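Local coordinates for conserved hypothetical protein TA1206 (Thermoplasma acidophilum, PDB 1QW2) that is of unknown function, a DUF1805-family protein of mixed beta and alpha structure whose copies assemble as four chains, at residues 58-63 with 74-79; 18-23 with 33-38; 70-75 with 93-98. All blocks are in the same frame, centred on the assembly; numbering follows the deposited sequence.

Contact 1 (58-63 with 74-79); sequences IAVRVM and AKVVEA
The methyl end of Met-63, a selenomethionine, fits between the two branches of Val-77: its CE lies 3.4 Å from Val-77 CG1 and equally near CG2, a tight fit for carbon pairs. The bend at its third torsion (-67°) turns CE into this fork, and the two side chains meet at about a right angle. On the other side of the backbone, Val-60 CG1 fills the hollow between both methyls of Val-76, with Val-76 CG1 4.0 Å away. Farther along, Val-62 CB rests on the methyl of Ala-74. Arg-61 and Glu-78 run side by side, and a salt bridge joins Arg-61 NH1 to Glu-78 OE1 at 3.0 Å. The guanidinium and carboxylate planes stand 85° apart and the N-H...O angle is 121°, so the hydrogen-bond component is weak. Cut back to an alanine, Arg-61 would probably leave the Glu-78 carboxylate without this charged mate, open a gap beside it and deprive Gly-45 O of its bond from NH2. The backbone fixes the register: Arg-61 N reaches Glu-78 O at 2.9 Å, whereas Arg-61 O takes a short bond from Val-77 N (2.8 Å) and a weak one from Glu-78 N (3.4 Å). Two residues thus face one, the signature of a classic beta bulge, here where strand 78-79, outermost of this chain's sheet, joins strand 59-61 antiparallel.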
loop_
_atom_site.group_PDB
_atom_site.type_symbol
_atom_site.label_atom_id
_atom_site.label_comp_id
_atom_site.label_asym_id
_atom_site.label_seq_id
_atom_site.Cartn_x
_atom_site.Cartn_y
_atom_site.Cartn_z
ATOM N N ILE A 58 8.875 -9.007 19.598
ATOM C CA ILE A 58 10.177 -8.390 19.771
ATOM C C ILE A 58 9.800 -7.021 19.207
ATOM O O ILE A 58 9.626 -6.863 17.993
ATOM C CB ILE A 58 11.266 -9.031 18.883
ATOM C CG1 ILE A 58 11.682 -10.383 19.462
ATOM C CG2 ILE A 58 12.470 -8.093 18.784
ATOM C CD1 ILE A 58 12.750 -11.099 18.647
ATOM N N ALA A 59 9.643 -6.037 20.083
ATOM C CA ALA A 59 9.229 -4.716 19.637
ATOM C C ALA A 59 9.880 -3.568 20.378
ATOM O O ALA A 59 10.237 -3.686 21.548
ATOM C CB ALA A 59 7.719 -4.597 19.764
ATOM N N VAL A 60 10.036 -2.451 19.677
ATOM C CA VAL A 60 10.583 -1.248 20.283
ATOM C C VAL A 60 9.675 -0.081 19.918
ATOM O O VAL A 60 9.092 -0.031 18.827
ATOM C CB VAL A 60 12.031 -0.954 19.818
ATOM C CG1 VAL A 60 12.982 -1.996 20.396
ATOM C CG2 VAL A 60 12.103 -0.941 18.316
ATOM N N ARG A 61 9.547 0.851 20.851
ATOM C CA ARG A 61 8.708 2.021 20.664
ATOM C C ARG A 61 9.593 3.260 20.707
ATOM O O ARG A 61 10.442 3.385 21.590
ATOM C CB ARG A 61 7.662 2.065 21.783
ATOM C CG ARG A 61 6.715 3.254 21.754
ATOM C CD ARG A 61 5.561 3.042 22.731
ATOM N NE ARG A 61 4.689 4.209 22.804
ATOM C CZ ARG A 61 4.825 5.193 23.686
ATOM N NH1 ARG A 61 5.797 5.146 24.589
ATOM N NH2 ARG A 61 4.007 6.236 23.649
ATOM N N VAL A 62 9.425 4.144 19.728
ATOM C CA VAL A 62 10.183 5.396 19.675
ATOM C C VAL A 62 9.148 6.512 19.635
ATOM O O VAL A 62 7.990 6.273 19.287
ATOM C CB VAL A 62 11.095 5.479 18.422
ATOM C CG1 VAL A 62 12.189 4.427 18.509
ATOM C CG2 VAL A 62 10.280 5.292 17.154
HETATM N N MSE A 63 9.550 7.728 19.989
HETATM C CA MSE A 63 8.608 8.840 19.998
HETATM C C MSE A 63 9.123 10.069 19.257
HETATM O O MSE A 63 10.322 10.200 19.006
HETATM C CB MSE A 63 8.262 9.222 21.444
HETATM C CG MSE A 63 7.652 8.090 22.270
HETATM SE SE MSE A 63 7.123 8.642 24.058
HETATM C CE MSE A 63 8.869 8.996 24.790
ATOM N N ALA A 74 16.292 7.851 16.281
ATOM C CA ALA A 74 15.597 7.968 17.557
ATOM C C ALA A 74 16.052 6.926 18.568
ATOM O O ALA A 74 16.505 5.841 18.203
ATOM C CB ALA A 74 14.094 7.854 17.344
ATOM N N LYS A 75 15.931 7.266 19.846
ATOM C CA LYS A 75 16.314 6.344 20.903
ATOM C C LYS A 75 15.102 5.537 21.346
ATOM O O LYS A 75 13.991 6.062 21.446
ATOM C CB LYS A 75 16.894 7.109 22.095
ATOM C CG LYS A 75 18.139 7.908 21.760
ATOM C CD LYS A 75 18.695 8.596 22.992
ATOM C CE LYS A 75 19.896 9.461 22.637
ATOM N NZ LYS A 75 20.977 8.668 21.987
ATOM N N VAL A 76 15.327 4.251 21.585
ATOM C CA VAL A 76 14.277 3.352 22.035
ATOM C C VAL A 76 13.746 3.868 23.365
ATOM O O VAL A 76 14.522 4.078 24.295
ATOM C CB VAL A 76 14.830 1.928 22.237
ATOM C CG1 VAL A 76 13.793 1.048 22.925
ATOM C CG2 VAL A 76 15.227 1.337 20.895
ATOM N N VAL A 77 12.438 4.089 23.453
ATOM C CA VAL A 77 11.839 4.568 24.698
ATOM C C VAL A 77 11.361 3.382 25.528
ATOM O O VAL A 77 11.468 3.374 26.759
ATOM C CB VAL A 77 10.656 5.517 24.413
ATOM C CG1 VAL A 77 10.013 5.962 25.720
ATOM C CG2 VAL A 77 11.152 6.726 23.628
ATOM N N GLU A 78 10.839 2.375 24.838
ATOM C CA GLU A 78 10.367 1.156 25.472
ATOM C C GLU A 78 10.785 -0.031 24.617
ATOM O O GLU A 78 10.743 0.035 23.392
ATOM C CB GLU A 78 8.846 1.157 25.602
ATOM C CG GLU A 78 8.297 2.041 26.692
ATOM C CD GLU A 78 6.798 1.906 26.810
ATOM O OE1 GLU A 78 6.078 2.572 26.040
ATOM O OE2 GLU A 78 6.340 1.115 27.661
ATOM N N ALA A 79 11.198 -1.106 25.272
ATOM C CA ALA A 79 11.605 -2.322 24.581
ATOM C C ALA A 79 10.795 -3.471 25.164
ATOM O O ALA A 79 10.632 -3.564 26.383
ATOM C CB ALA A 79 13.096 -2.578 24.795
HETATM O O HOH W 1 12.268 8.261 20.688
#

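Contact 2 (18-23 with 33-38)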
loop_
_atom_site.group_PDB
_atom_site.type_symbol
_atom_site.label_atom_id
_atom_site.label_comp_id
_atom_site.label_asym_id
_atom_site.label_seq_id
_atom_site.Cartn_x
_atom_site.Cartn_y
_atom_site.Cartn_z
ATOM N N LYS A 18 19.954 -6.798 5.409
ATOM C CA LYS A 18 18.637 -7.305 5.776
ATOM C C LYS A 18 17.542 -6.414 5.203
ATOM O O LYS A 18 17.720 -5.204 5.075
ATOM C CB LYS A 18 18.501 -7.385 7.299
ATOM C CG LYS A 18 19.381 -8.448 7.939
ATOM C CD LYS A 18 19.142 -8.531 9.440
ATOM C CE LYS A 18 19.938 -9.667 10.067
ATOM N NZ LYS A 18 21.406 -9.503 9.872
ATOM N N VAL A 19 16.415 -7.023 4.851
ATOM C CA VAL A 19 15.294 -6.283 4.281
ATOM C C VAL A 19 14.252 -5.935 5.337
ATOM O O VAL A 19 13.900 -6.761 6.180
ATOM C CB VAL A 19 14.611 -7.092 3.158
ATOM C CG1 VAL A 19 13.552 -6.240 2.475
ATOM C CG2 VAL A 19 15.651 -7.561 2.151
ATOM N N TYR A 20 13.758 -4.702 5.278
ATOM C CA TYR A 20 12.760 -4.217 6.223
ATOM C C TYR A 20 11.658 -3.490 5.473
ATOM O O TYR A 20 11.878 -2.959 4.384
ATOM C CB TYR A 20 13.397 -3.241 7.217
ATOM C CG TYR A 20 14.508 -3.832 8.047
ATOM C CD1 TYR A 20 14.246 -4.416 9.283
ATOM C CD2 TYR A 20 15.821 -3.827 7.582
ATOM C CE1 TYR A 20 15.271 -4.984 10.040
ATOM C CE2 TYR A 20 16.848 -4.391 8.326
ATOM C CZ TYR A 20 16.569 -4.967 9.553
ATOM O OH TYR A 20 17.594 -5.522 10.283
ATOM N N GLN A 21 10.470 -3.463 6.062
ATOM C CA GLN A 21 9.352 -2.766 5.454
ATOM C C GLN A 21 9.068 -1.512 6.270
ATOM O O GLN A 21 8.807 -1.595 7.472
ATOM C CB GLN A 21 8.109 -3.660 5.435
ATOM C CG GLN A 21 8.290 -4.947 4.645
ATOM C CD GLN A 21 8.537 -4.704 3.166
ATOM O OE1 GLN A 21 8.885 -5.623 2.426
ATOM N NE2 GLN A 21 8.350 -3.464 2.728
ATOM N N PHE A 22 9.161 -0.353 5.628
ATOM C CA PHE A 22 8.869 0.907 6.294
ATOM C C PHE A 22 7.483 1.337 5.842
ATOM O O PHE A 22 7.181 1.339 4.648
ATOM C CB PHE A 22 9.870 2.000 5.917
ATOM C CG PHE A 22 9.482 3.365 6.417
ATOM C CD1 PHE A 22 9.516 3.661 7.778
ATOM C CD2 PHE A 22 9.040 4.346 5.533
ATOM C CE1 PHE A 22 9.118 4.908 8.256
ATOM C CE2 PHE A 22 8.639 5.598 6.001
ATOM C CZ PHE A 22 8.677 5.880 7.364
ATOM N N PHE A 23 6.643 1.697 6.801
ATOM C CA PHE A 23 5.292 2.132 6.497
ATOM C C PHE A 23 4.983 3.432 7.219
ATOM O O PHE A 23 5.375 3.620 8.368
ATOM C CB PHE A 23 4.283 1.055 6.919
ATOM C CG PHE A 23 2.844 1.466 6.760
ATOM C CD1 PHE A 23 2.143 2.037 7.825
ATOM C CD2 PHE A 23 2.190 1.285 5.547
ATOM C CE1 PHE A 23 0.806 2.418 7.675
ATOM C CE2 PHE A 23 0.861 1.661 5.391
ATOM C CZ PHE A 23 0.167 2.229 6.457
ATOM N N LEU A 33 3.744 5.327 11.881
ATOM C CA LEU A 33 4.856 4.801 11.116
ATOM C C LEU A 33 5.560 3.699 11.874
ATOM O O LEU A 33 5.642 3.721 13.102
ATOM C CB LEU A 33 5.851 5.903 10.720
ATOM C CG LEU A 33 6.499 6.819 11.750
ATOM C CD1 LEU A 33 7.607 7.621 11.062
ATOM C CD2 LEU A 33 5.453 7.751 12.354
ATOM N N PHE A 34 6.025 2.710 11.122
ATOM C CA PHE A 34 6.743 1.592 11.699
ATOM C C PHE A 34 7.736 1.019 10.704
ATOM O O PHE A 34 7.678 1.307 9.506
ATOM C CB PHE A 34 5.758 0.497 12.177
ATOM C CG PHE A 34 5.005 -0.209 11.069
ATOM C CD1 PHE A 34 5.634 -1.161 10.264
ATOM C CD2 PHE A 34 3.653 0.040 10.868
ATOM C CE1 PHE A 34 4.922 -1.857 9.279
ATOM C CE2 PHE A 34 2.931 -0.652 9.884
ATOM C CZ PHE A 34 3.567 -1.600 9.093
ATOM N N ILE A 35 8.683 0.251 11.230
ATOM C CA ILE A 35 9.688 -0.435 10.434
ATOM C C ILE A 35 9.584 -1.879 10.901
ATOM O O ILE A 35 9.725 -2.162 12.092
ATOM C CB ILE A 35 11.112 0.070 10.714
ATOM C CG1 ILE A 35 11.223 1.550 10.353
ATOM C CG2 ILE A 35 12.117 -0.753 9.900
ATOM C CD1 ILE A 35 12.572 2.159 10.689
ATOM N N LYS A 36 9.330 -2.791 9.974
ATOM C CA LYS A 36 9.186 -4.189 10.345
ATOM C C LYS A 36 10.182 -5.114 9.669
ATOM O O LYS A 36 10.407 -5.035 8.463
ATOM C CB LYS A 36 7.755 -4.646 10.051
ATOM C CG LYS A 36 7.445 -6.085 10.451
ATOM C CD LYS A 36 7.568 -7.028 9.265
ATOM C CE LYS A 36 7.219 -8.457 9.662
ATOM N NZ LYS A 36 7.048 -9.341 8.474
ATOM N N GLY A 37 10.783 -5.985 10.475
ATOM C CA GLY A 37 11.736 -6.953 9.972
ATOM C C GLY A 37 11.120 -8.326 10.144
ATOM O O GLY A 37 9.988 -8.440 10.607
ATOM N N SER A 38 11.855 -9.374 9.786
ATOM C CA SER A 38 11.328 -10.726 9.906
ATOM C C SER A 38 11.180 -11.210 11.347
ATOM O O SER A 38 10.390 -12.111 11.620
ATOM C CB SER A 38 12.213 -11.708 9.127
ATOM O OG SER A 38 13.528 -11.751 9.655
HETATM O O HOH W 2 14.025 -8.755 7.859
#
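Phe-23 lays its CB over one face of the Phe-34 ring, 3.7 Å from the centroid and 20° off the normal, a CH-pi contact on one side of an antiparallel beta hairpin formed by strands 18-25 and 32-36. The two rings are nearly parallel, with planes at 25°, but slid so far apart that they barely overlap; Phe-23 CD1 meets Phe-34 CE2. Phe-34 gets there because its CG sits between the backbone N and the carbonyl carbon (chi1 67°), which swings the ring toward Phe-23. On the other face of the sheet, Ile-35 CG1 meets the edge of the Phe-22 ring in its plane, 3.7 Å from Phe-22 CD1, while Leu-33 CD1 approaches CE1 of the same ring. Ile-35 CG2 turns the other way, to Tyr-20 CB, and the Tyr-20 ring runs on to Gly-37, with CD1 3.6 Å from Gly-37 CA.

The backbone ladder holds these groups in register. Gln-21 and Lys-36 exchange two hydrogen bonds, as do Phe-23 and Phe-34, the latter including a nearly straight one from Phe-23 N to Phe-34 O at 2.9 Å. Farther out, helix 68-73 covers the face bearing Phe-22 and Ile-35 through Leu-68 and Met-71. The opposite face meets other chains: Phe-23 stacks on Phe-23 of the second subunit, and Gln-21 OE1 bonds Ser-12 OG of the third. Beyond the Gln-21 and Lys-36 pair, one water bridges the backbones, donating to Val-19 O at 2.6 Å and accepting from Ser-38 N at 3.0 Å.

Contact 3 (70-75 with 93-98); sequences DMLSAK and VLRNVI
Leu-94 packs against the C-terminal end of helix 68-73, and its side chain can be followed outward. CB lies 3.3 Å from Met-71 O and also faces Ala-74 O. With CG opposite the backbone N (chi1 -175°), the chain continues along the same carbonyl: CG lies 3.9 Å from Met-71 O. At the tip, CD2 closes on that oxygen to 3.2 Å and touches Met-71 CB, with Leu-72 CD2 a looser neighbour. The other branch, CD1, leaves the helix for Val-60 CG2, while the side chain as a whole also reaches Ala-42 of strand 41-43.

Two backbone bonds set this position. Leu-94 N points almost straight at Ala-74 O, 2.9 Å away with an N-H...O angle of 175°, and Arg-95 N bonds Leu-72 O in the carbonyl plane, on a lone pair. A carbonyl of the last turn of helix 68-73 and one just past it are thus tied to the start of the weakly bonded helix about 94-97, both within the DUF1805 family region, and a single backbone bridge pairs Lys-75 with Val-93 (CA to CA 4.3 Å). The Met-71 carbonyl that Leu-94 covers is itself engaged inside the first segment, by Ala-74 N.

Val-93 adds both its branches. CG1 packs 3.4 Å from Leu-72 O, and CG2 meets the end of Lys-75, whose final torsion bends NZ back to it. Arg-95 places CB against Leu-72 O as well, but its guanidinium goes elsewhere: NH2 bonds Asn-1 O of the fourth subunit, and Leu-72 packs on Tyr-2 of that same chain.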
loop_
_atom_site.group_PDB
_atom_site.type_symbol
_atom_site.label_atom_id
_atom_site.label_comp_id
_atom_site.label_asym_id
_atom_site.label_seq_id
_atom_site.Cartn_x
_atom_site.Cartn_y
_atom_site.Cartn_z
ATOM N N ASP A 70 14.079 9.905 11.016
ATOM C CA ASP A 70 13.847 10.231 12.420
ATOM C C ASP A 70 13.836 8.961 13.264
ATOM O O ASP A 70 14.419 8.920 14.349
ATOM C CB ASP A 70 12.511 10.959 12.606
ATOM C CG ASP A 70 12.527 12.368 12.050
ATOM O OD1 ASP A 70 13.531 13.079 12.256
ATOM O OD2 ASP A 70 11.526 12.768 11.423
HETATM N N MSE A 71 13.169 7.927 12.762
HETATM C CA MSE A 71 13.086 6.663 13.486
HETATM C C MSE A 71 14.446 6.019 13.712
HETATM O O MSE A 71 14.759 5.592 14.821
HETATM C CB MSE A 71 12.195 5.667 12.742
HETATM C CG MSE A 71 10.716 5.960 12.829
HETATM SE SE MSE A 71 9.697 4.443 12.201
HETATM C CE MSE A 71 9.779 3.354 13.770
ATOM N N LEU A 72 15.249 5.944 12.656
ATOM C CA LEU A 72 16.567 5.330 12.756
ATOM C C LEU A 72 17.497 6.068 13.714
ATOM O O LEU A 72 18.373 5.457 14.330
ATOM C CB LEU A 72 17.207 5.249 11.367
ATOM C CG LEU A 72 16.484 4.331 10.379
ATOM C CD1 LEU A 72 17.139 4.437 9.008
ATOM C CD2 LEU A 72 16.523 2.896 10.886
ATOM N N SER A 73 17.301 7.375 13.843
ATOM C CA SER A 73 18.132 8.188 14.727
ATOM C C SER A 73 17.508 8.358 16.108
ATOM O O SER A 73 18.125 8.931 17.006
ATOM C CB SER A 73 18.373 9.567 14.106
ATOM O OG SER A 73 19.046 9.455 12.865
ATOM N N ALA A 74 16.292 7.851 16.281
ATOM C CA ALA A 74 15.597 7.968 17.557
ATOM C C ALA A 74 16.052 6.926 18.568
ATOM O O ALA A 74 16.505 5.841 18.203
ATOM C CB ALA A 74 14.094 7.854 17.344
ATOM N N LYS A 75 15.931 7.266 19.846
ATOM C CA LYS A 75 16.314 6.344 20.903
ATOM C C LYS A 75 15.102 5.537 21.346
ATOM O O LYS A 75 13.991 6.062 21.446
ATOM C CB LYS A 75 16.894 7.109 22.095
ATOM C CG LYS A 75 18.139 7.908 21.760
ATOM C CD LYS A 75 18.695 8.596 22.992
ATOM C CE LYS A 75 19.896 9.461 22.637
ATOM N NZ LYS A 75 20.977 8.668 21.987
ATOM N N VAL A 93 19.990 3.588 20.281
ATOM C CA VAL A 93 19.593 4.288 19.065
ATOM C C VAL A 93 19.122 3.182 18.123
ATOM O O VAL A 93 19.831 2.199 17.912
ATOM C CB VAL A 93 20.779 5.041 18.428
ATOM C CG1 VAL A 93 20.329 5.731 17.145
ATOM C CG2 VAL A 93 21.337 6.055 19.419
ATOM N N LEU A 94 17.924 3.335 17.566
ATOM C CA LEU A 94 17.364 2.307 16.693
ATOM C C LEU A 94 18.322 1.770 15.630
ATOM O O LEU A 94 18.431 0.560 15.443
ATOM C CB LEU A 94 16.081 2.818 16.026
ATOM C CG LEU A 94 15.322 1.794 15.178
ATOM C CD1 LEU A 94 14.963 0.586 16.029
ATOM C CD2 LEU A 94 14.064 2.430 14.601
ATOM N N ARG A 95 19.014 2.663 14.934
ATOM C CA ARG A 95 19.948 2.242 13.889
ATOM C C ARG A 95 20.975 1.239 14.409
ATOM O O ARG A 95 21.411 0.346 13.680
ATOM C CB ARG A 95 20.673 3.463 13.315
ATOM C CG ARG A 95 21.558 3.160 12.114
ATOM C CD ARG A 95 20.730 2.755 10.900
ATOM N NE ARG A 95 21.566 2.445 9.743
ATOM C CZ ARG A 95 22.404 1.414 9.679
ATOM N NH1 ARG A 95 22.521 0.584 10.707
ATOM N NH2 ARG A 95 23.129 1.213 8.586
ATOM N N ASN A 96 21.345 1.383 15.678
ATOM C CA ASN A 96 22.338 0.512 16.297
ATOM C C ASN A 96 21.827 -0.869 16.706
ATOM O O ASN A 96 22.621 -1.753 17.032
ATOM C CB ASN A 96 22.946 1.207 17.519
ATOM C CG ASN A 96 23.749 2.445 17.154
ATOM O OD1 ASN A 96 24.166 3.206 18.028
ATOM N ND2 ASN A 96 23.976 2.649 15.860
ATOM N N VAL A 97 20.512 -1.064 16.692
ATOM C CA VAL A 97 19.958 -2.357 17.082
ATOM C C VAL A 97 18.933 -2.916 16.102
ATOM O O VAL A 97 18.370 -3.983 16.337
ATOM C CB VAL A 97 19.295 -2.285 18.476
ATOM C CG1 VAL A 97 20.318 -1.836 19.516
ATOM C CG2 VAL A 97 18.105 -1.337 18.444
ATOM N N ILE A 98 18.703 -2.207 15.002
ATOM C CA ILE A 98 17.724 -2.641 14.007
ATOM C C ILE A 98 18.044 -4.028 13.453
ATOM O O ILE A 98 17.148 -4.773 13.056
ATOM C CB ILE A 98 17.648 -1.632 12.836
ATOM C CG1 ILE A 98 16.404 -1.903 11.992
ATOM C CG2 ILE A 98 18.898 -1.733 11.976
ATOM C CD1 ILE A 98 15.111 -1.652 12.723
#

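From the N terminus, contact 2 comes first, closing the hairpin of strands 18-25 and 32-36 before either other contact opens. Strand 59-61 then starts contact 1, whose loop carries helix 68-73 and returns at 74-79 to form an edge of the chain's sheet. Contact 3 opens inside that loop, on helix 68-73, shares Ala-74 and Lys-75 with the return, and closes at 93-98, so the two loops cross without nesting. Contacts 1 and 2 lie on opposite sides of the chain's centre, about 14 Å apart between centres. Contact 3 touches both: Met-71 reaches Val-62, Ile-35 and Phe-22, and Tyr-20 OH probably hydrogen-bonds Ile-98 O.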